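Local coordinates for protein Methylcobalamin\: coenzyme M methyltransferase (Methanosarcina mazei, PDB 4AY8) that catalyses the zinc-dependent transfer of a methyl group from a methylated corrinoid to coenzyme M in methanogenesis, at residues 169-174 / 216-221; 309-314 / 343-348. All coordinates share one frame; numbering follows the deposited sequence.

Both contacts are partly buried and peripheral, their centres about 21 and 22 Å from the centre of the chain, and they share no secondary-structure element. Contact 1 sets helix 167-176 against the loop that leaves the C-terminal end of strand 206-210, with the side chain of Leu-218 about 10 Å from that of the zinc ion's surroundings. Contact 2 pairs helices 303-315 and 333-346, the last two of the chain, on the outside of the barrel beside strand 320-323. The centres of contact 1 and contact 2 are about 37 Å apart, and their nearest atoms about 17 Å. Contact 1 is made by apolar and selenium contacts and buries 229 Å²; contact 2 adds a salt bridge to its apolar centre and buries 316 Å².

Contact 1. Residues 169-174 / 216-221; sequences SFMKWS and PDLMSP
Leu-218 is the first residue of 216-221 to meet the helix, where it faces the end of Met-171. The methyl CE of Met-171 is modelled in a clash with the backbone oxygen of Leu-218, so its apparent contact with the leucine branch CD2 is doubtful in detail. Met-219, modelled like Met-171 as selenomethionine, gives firmer evidence. Its chain is bent at both chi2 and chi3 (each -71°), which folds the methyl back, so that SE and CE both lie against the Phe-170 ring, SE also near Met-171 and CE also near Ser-174. SE lies 4.1 Å from CG of Met-171, the two side chains sliding past each other in opposite directions. The same SE is 5.1 Å from the centroid of the Phe-170 ring and 73° off its normal, an oblique Met-aromatic contact. In this TIM-barrel fold of the uroporphyrinogen decarboxylase family, the loop leads from strand 206-210 to helix 221-238, and the side chain of Leu-218 is about 10 Å from the bound zinc ion and coenzyme M. The methyl CE of Met-219 reaches CE2 of Phe-170 at 4.0 Å and CB of Ser-174 at 3.8 Å. Ser-174 turns its OG back to the helix, where it donates to Met-171 O at 2.5 Å. Behind the contact, Phe-170 packs on Leu-181 and Leu-185 of helix 178-202. Ser-220 then N-caps helix 221-238 through its side chain.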
# COMPACT_ATOMS: atom_id res chain seq x y z
N SER A 169 -9.20 2.91 -21.99
CA SER A 169 -8.56 2.00 -22.93
C SER A 169 -8.29 0.65 -22.28
O SER A 169 -8.49 -0.39 -22.89
CB SER A 169 -7.26 2.57 -23.47
OG SER A 169 -7.47 3.73 -24.26
N PHE A 170 -7.84 0.69 -21.03
CA PHE A 170 -7.50 -0.54 -20.30
C PHE A 170 -8.73 -1.46 -20.27
O PHE A 170 -8.65 -2.63 -20.60
CB PHE A 170 -7.04 -0.19 -18.89
CG PHE A 170 -6.43 -1.33 -18.15
CD1 PHE A 170 -5.11 -1.70 -18.39
CD2 PHE A 170 -7.16 -2.04 -17.21
CE1 PHE A 170 -4.54 -2.76 -17.70
CE2 PHE A 170 -6.58 -3.10 -16.51
CZ PHE A 170 -5.27 -3.46 -16.77
N MSE A 171 -9.87 -0.89 -19.91
CA MSE A 171 -11.10 -1.65 -19.82
C MSE A 171 -11.57 -2.14 -21.19
O MSE A 171 -11.94 -3.31 -21.36
CB MSE A 171 -12.17 -0.83 -19.12
CG MSE A 171 -12.06 -0.91 -17.60
SE MSE A 171 -13.29 0.32 -16.71
CE MSE A 171 -13.81 -0.80 -15.19
N LYS A 172 -11.51 -1.26 -22.18
CA LYS A 172 -11.84 -1.61 -23.55
C LYS A 172 -10.94 -2.74 -24.05
O LYS A 172 -11.43 -3.73 -24.59
CB LYS A 172 -11.70 -0.39 -24.45
CG LYS A 172 -12.28 -0.55 -25.84
CD LYS A 172 -11.94 0.67 -26.67
CE LYS A 172 -13.10 1.10 -27.55
NZ LYS A 172 -12.69 2.18 -28.49
N TRP A 173 -9.63 -2.60 -23.88
CA TRP A 173 -8.72 -3.63 -24.40
C TRP A 173 -8.91 -4.98 -23.71
O TRP A 173 -8.66 -6.02 -24.32
CB TRP A 173 -7.25 -3.20 -24.33
CG TRP A 173 -6.92 -1.95 -25.10
CD1 TRP A 173 -7.72 -1.32 -26.00
CD2 TRP A 173 -5.70 -1.20 -25.04
NE1 TRP A 173 -7.08 -0.21 -26.49
CE2 TRP A 173 -5.84 -0.11 -25.91
CE3 TRP A 173 -4.52 -1.33 -24.31
CZ2 TRP A 173 -4.83 0.83 -26.09
CZ3 TRP A 173 -3.52 -0.40 -24.48
CH2 TRP A 173 -3.69 0.67 -25.37
N SER A 174 -9.35 -4.97 -22.46
CA SER A 174 -9.56 -6.21 -21.72
C SER A 174 -10.56 -7.11 -22.43
O SER A 174 -10.53 -8.33 -22.27
CB SER A 174 -10.01 -5.93 -20.28
OG SER A 174 -11.34 -5.47 -20.20
N PRO A 216 -12.61 -5.68 -8.03
CA PRO A 216 -13.85 -6.07 -8.70
C PRO A 216 -14.82 -4.91 -8.93
O PRO A 216 -15.70 -5.01 -9.77
CB PRO A 216 -14.46 -7.09 -7.73
CG PRO A 216 -13.27 -7.71 -7.08
CD PRO A 216 -12.34 -6.54 -6.86
N ASP A 217 -14.64 -3.81 -8.22
CA ASP A 217 -15.38 -2.59 -8.53
C ASP A 217 -15.06 -2.10 -9.95
O ASP A 217 -15.87 -1.41 -10.55
CB ASP A 217 -15.03 -1.47 -7.56
CG ASP A 217 -15.48 -1.74 -6.15
OD1 ASP A 217 -16.26 -2.69 -5.94
OD2 ASP A 217 -15.04 -1.00 -5.25
N LEU A 218 -13.89 -2.44 -10.47
CA LEU A 218 -13.45 -1.90 -11.76
C LEU A 218 -13.18 -2.96 -12.83
O LEU A 218 -13.47 -2.74 -14.01
CB LEU A 218 -12.23 -1.00 -11.57
CG LEU A 218 -12.53 0.37 -10.95
CD1 LEU A 218 -11.28 1.08 -10.44
CD2 LEU A 218 -13.28 1.26 -11.96
N MSE A 219 -12.63 -4.10 -12.42
CA MSE A 219 -12.35 -5.21 -13.34
C MSE A 219 -13.04 -6.48 -12.83
O MSE A 219 -13.05 -6.76 -11.64
CB MSE A 219 -10.84 -5.47 -13.42
CG MSE A 219 -10.03 -4.35 -14.04
SE MSE A 219 -10.37 -4.22 -15.98
CE MSE A 219 -9.43 -5.86 -16.50
N SER A 220 -13.63 -7.25 -13.74
CA SER A 220 -14.36 -8.45 -13.32
C SER A 220 -13.39 -9.46 -12.68
O SER A 220 -12.22 -9.53 -13.05
CB SER A 220 -15.06 -9.10 -14.50
OG SER A 220 -14.15 -9.87 -15.27
N PRO A 221 -13.89 -10.24 -11.71
CA PRO A 221 -13.11 -11.32 -11.13
C PRO A 221 -12.56 -12.29 -12.18
O PRO A 221 -11.43 -12.79 -12.03
CB PRO A 221 -14.10 -12.03 -10.22
CG PRO A 221 -15.04 -10.96 -9.80
CD PRO A 221 -15.12 -9.99 -10.95

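Contact 2. Residues 309-314 / 343-348; sequences EAKEAL and RDEFYA
Leu-314 and Phe-346 form the apolar centre of this helix pair. CB of Leu-314 stands 3.8 Å from the centroid of the Phe-346 ring and only 6° off its normal, a CH-pi contact over the middle of one face. The leucine branch CD1 extends toward the base of the ring, 3.7 Å from CG of Phe-346. Phe-346 swings its ring over to helix 303-315 because chi1 is -169°, which places CG opposite the backbone N; its edge also faces the ring of Tyr-347, with CD2 of Phe-346 standing 3.8 Å off the plane of the Tyr-347 ring, toward its rim. In the TIM barrel these two helices follow one another on the outer layer, with strand 320-323 between them in sequence, and Ala-310, Ala-313 and Arg-343 all touch Leu-321 of that strand. The charged interaction flanks the Leu-314/Phe-346 pair: NZ of the extended Lys-311 donates at 2.6 Å to OE1 of Glu-345, which accepts through its anti lone pair, the one away from OE2, while Glu-345 OE2 has a second salt bridge to Lys-307. Within the second segment, Arg-343 grips OD1 of Asp-344 side-on through NE and NH2, both from the same face of the carboxylate; NH2 also pairs with Glu-76.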
# COMPACT_ATOMS: atom_id res chain seq x y z
N GLU A 309 -14.45 -1.44 16.27
CA GLU A 309 -14.25 -2.07 14.97
C GLU A 309 -12.87 -2.72 14.86
O GLU A 309 -12.73 -3.78 14.26
CB GLU A 309 -14.51 -1.06 13.85
CG GLU A 309 -15.98 -0.63 13.83
CD GLU A 309 -16.36 0.21 12.64
OE1 GLU A 309 -15.49 0.50 11.79
OE2 GLU A 309 -17.54 0.60 12.57
N ALA A 310 -11.87 -2.09 15.46
CA ALA A 310 -10.53 -2.68 15.56
C ALA A 310 -10.54 -4.00 16.36
O ALA A 310 -9.88 -4.97 15.98
CB ALA A 310 -9.60 -1.71 16.21
N LYS A 311 -11.29 -4.02 17.46
CA LYS A 311 -11.36 -5.22 18.31
C LYS A 311 -12.05 -6.38 17.60
O LYS A 311 -11.66 -7.52 17.75
CB LYS A 311 -11.99 -4.89 19.67
CG LYS A 311 -11.11 -3.92 20.47
CD LYS A 311 -11.56 -3.69 21.91
CE LYS A 311 -10.73 -2.59 22.56
NZ LYS A 311 -11.09 -2.31 23.98
N GLU A 312 -13.05 -6.08 16.79
CA GLU A 312 -13.69 -7.07 15.96
C GLU A 312 -12.69 -7.69 14.97
O GLU A 312 -12.69 -8.90 14.74
CB GLU A 312 -14.87 -6.46 15.21
CG GLU A 312 -15.47 -7.36 14.16
CD GLU A 312 -16.63 -6.71 13.43
OE1 GLU A 312 -16.52 -5.52 13.02
OE2 GLU A 312 -17.65 -7.41 13.25
N ALA A 313 -11.84 -6.85 14.40
CA ALA A 313 -10.82 -7.33 13.49
C ALA A 313 -9.88 -8.29 14.22
O ALA A 313 -9.59 -9.38 13.73
CB ALA A 313 -10.05 -6.16 12.86
N LEU A 314 -9.41 -7.89 15.40
CA LEU A 314 -8.51 -8.71 16.20
C LEU A 314 -9.17 -10.03 16.60
O LEU A 314 -8.57 -11.07 16.46
CB LEU A 314 -8.06 -7.96 17.45
CG LEU A 314 -7.19 -6.74 17.17
CD1 LEU A 314 -7.14 -5.85 18.37
CD2 LEU A 314 -5.78 -7.17 16.73
N ARG A 343 -5.58 -2.17 20.13
CA ARG A 343 -4.71 -3.34 20.16
C ARG A 343 -4.21 -3.53 21.59
O ARG A 343 -4.30 -4.61 22.14
CB ARG A 343 -3.55 -3.16 19.17
CG ARG A 343 -2.76 -4.42 18.86
CD ARG A 343 -1.80 -4.80 19.97
NE ARG A 343 -1.01 -3.67 20.40
CZ ARG A 343 0.11 -3.26 19.82
NH1 ARG A 343 0.60 -3.90 18.75
NH2 ARG A 343 0.75 -2.21 20.30
N ASP A 344 -3.70 -2.46 22.19
CA ASP A 344 -3.21 -2.50 23.56
C ASP A 344 -4.29 -2.95 24.55
O ASP A 344 -4.03 -3.79 25.41
CB ASP A 344 -2.65 -1.13 23.97
CG ASP A 344 -1.39 -0.77 23.20
OD1 ASP A 344 -0.75 -1.69 22.64
OD2 ASP A 344 -1.03 0.43 23.18
N GLU A 345 -5.50 -2.41 24.45
CA GLU A 345 -6.58 -2.82 25.35
C GLU A 345 -6.93 -4.29 25.14
O GLU A 345 -7.26 -5.00 26.09
CB GLU A 345 -7.82 -1.94 25.17
CG GLU A 345 -7.63 -0.49 25.60
CD GLU A 345 -8.79 0.43 25.15
OE1 GLU A 345 -9.81 -0.09 24.64
OE2 GLU A 345 -8.66 1.66 25.32
N PHE A 346 -6.85 -4.76 23.90
CA PHE A 346 -7.22 -6.12 23.57
C PHE A 346 -6.39 -7.14 24.33
O PHE A 346 -6.89 -8.20 24.67
CB PHE A 346 -7.06 -6.36 22.06
CG PHE A 346 -7.66 -7.65 21.59
CD1 PHE A 346 -9.04 -7.79 21.48
CD2 PHE A 346 -6.86 -8.73 21.25
CE1 PHE A 346 -9.60 -8.98 21.04
CE2 PHE A 346 -7.42 -9.92 20.80
CZ PHE A 346 -8.79 -10.04 20.70
N TYR A 347 -5.12 -6.83 24.58
CA TYR A 347 -4.21 -7.78 25.23
C TYR A 347 -4.18 -7.53 26.72
O TYR A 347 -3.33 -8.06 27.43
CB TYR A 347 -2.82 -7.71 24.59
CG TYR A 347 -2.84 -8.30 23.21
CD1 TYR A 347 -2.72 -9.67 23.02
CD2 TYR A 347 -3.06 -7.50 22.10
CE1 TYR A 347 -2.78 -10.22 21.76
CE2 TYR A 347 -3.13 -8.05 20.84
CZ TYR A 347 -2.98 -9.40 20.68
OH TYR A 347 -3.05 -9.96 19.43
N ALA A 348 -5.12 -6.71 27.18
CA ALA A 348 -5.49 -6.60 28.60
C ALA A 348 -4.44 -5.82 29.34
O ALA A 348 -4.34 -4.60 29.15
CB ALA A 348 -5.68 -7.98 29.24
OXT ALA A 348 -3.70 -6.42 30.13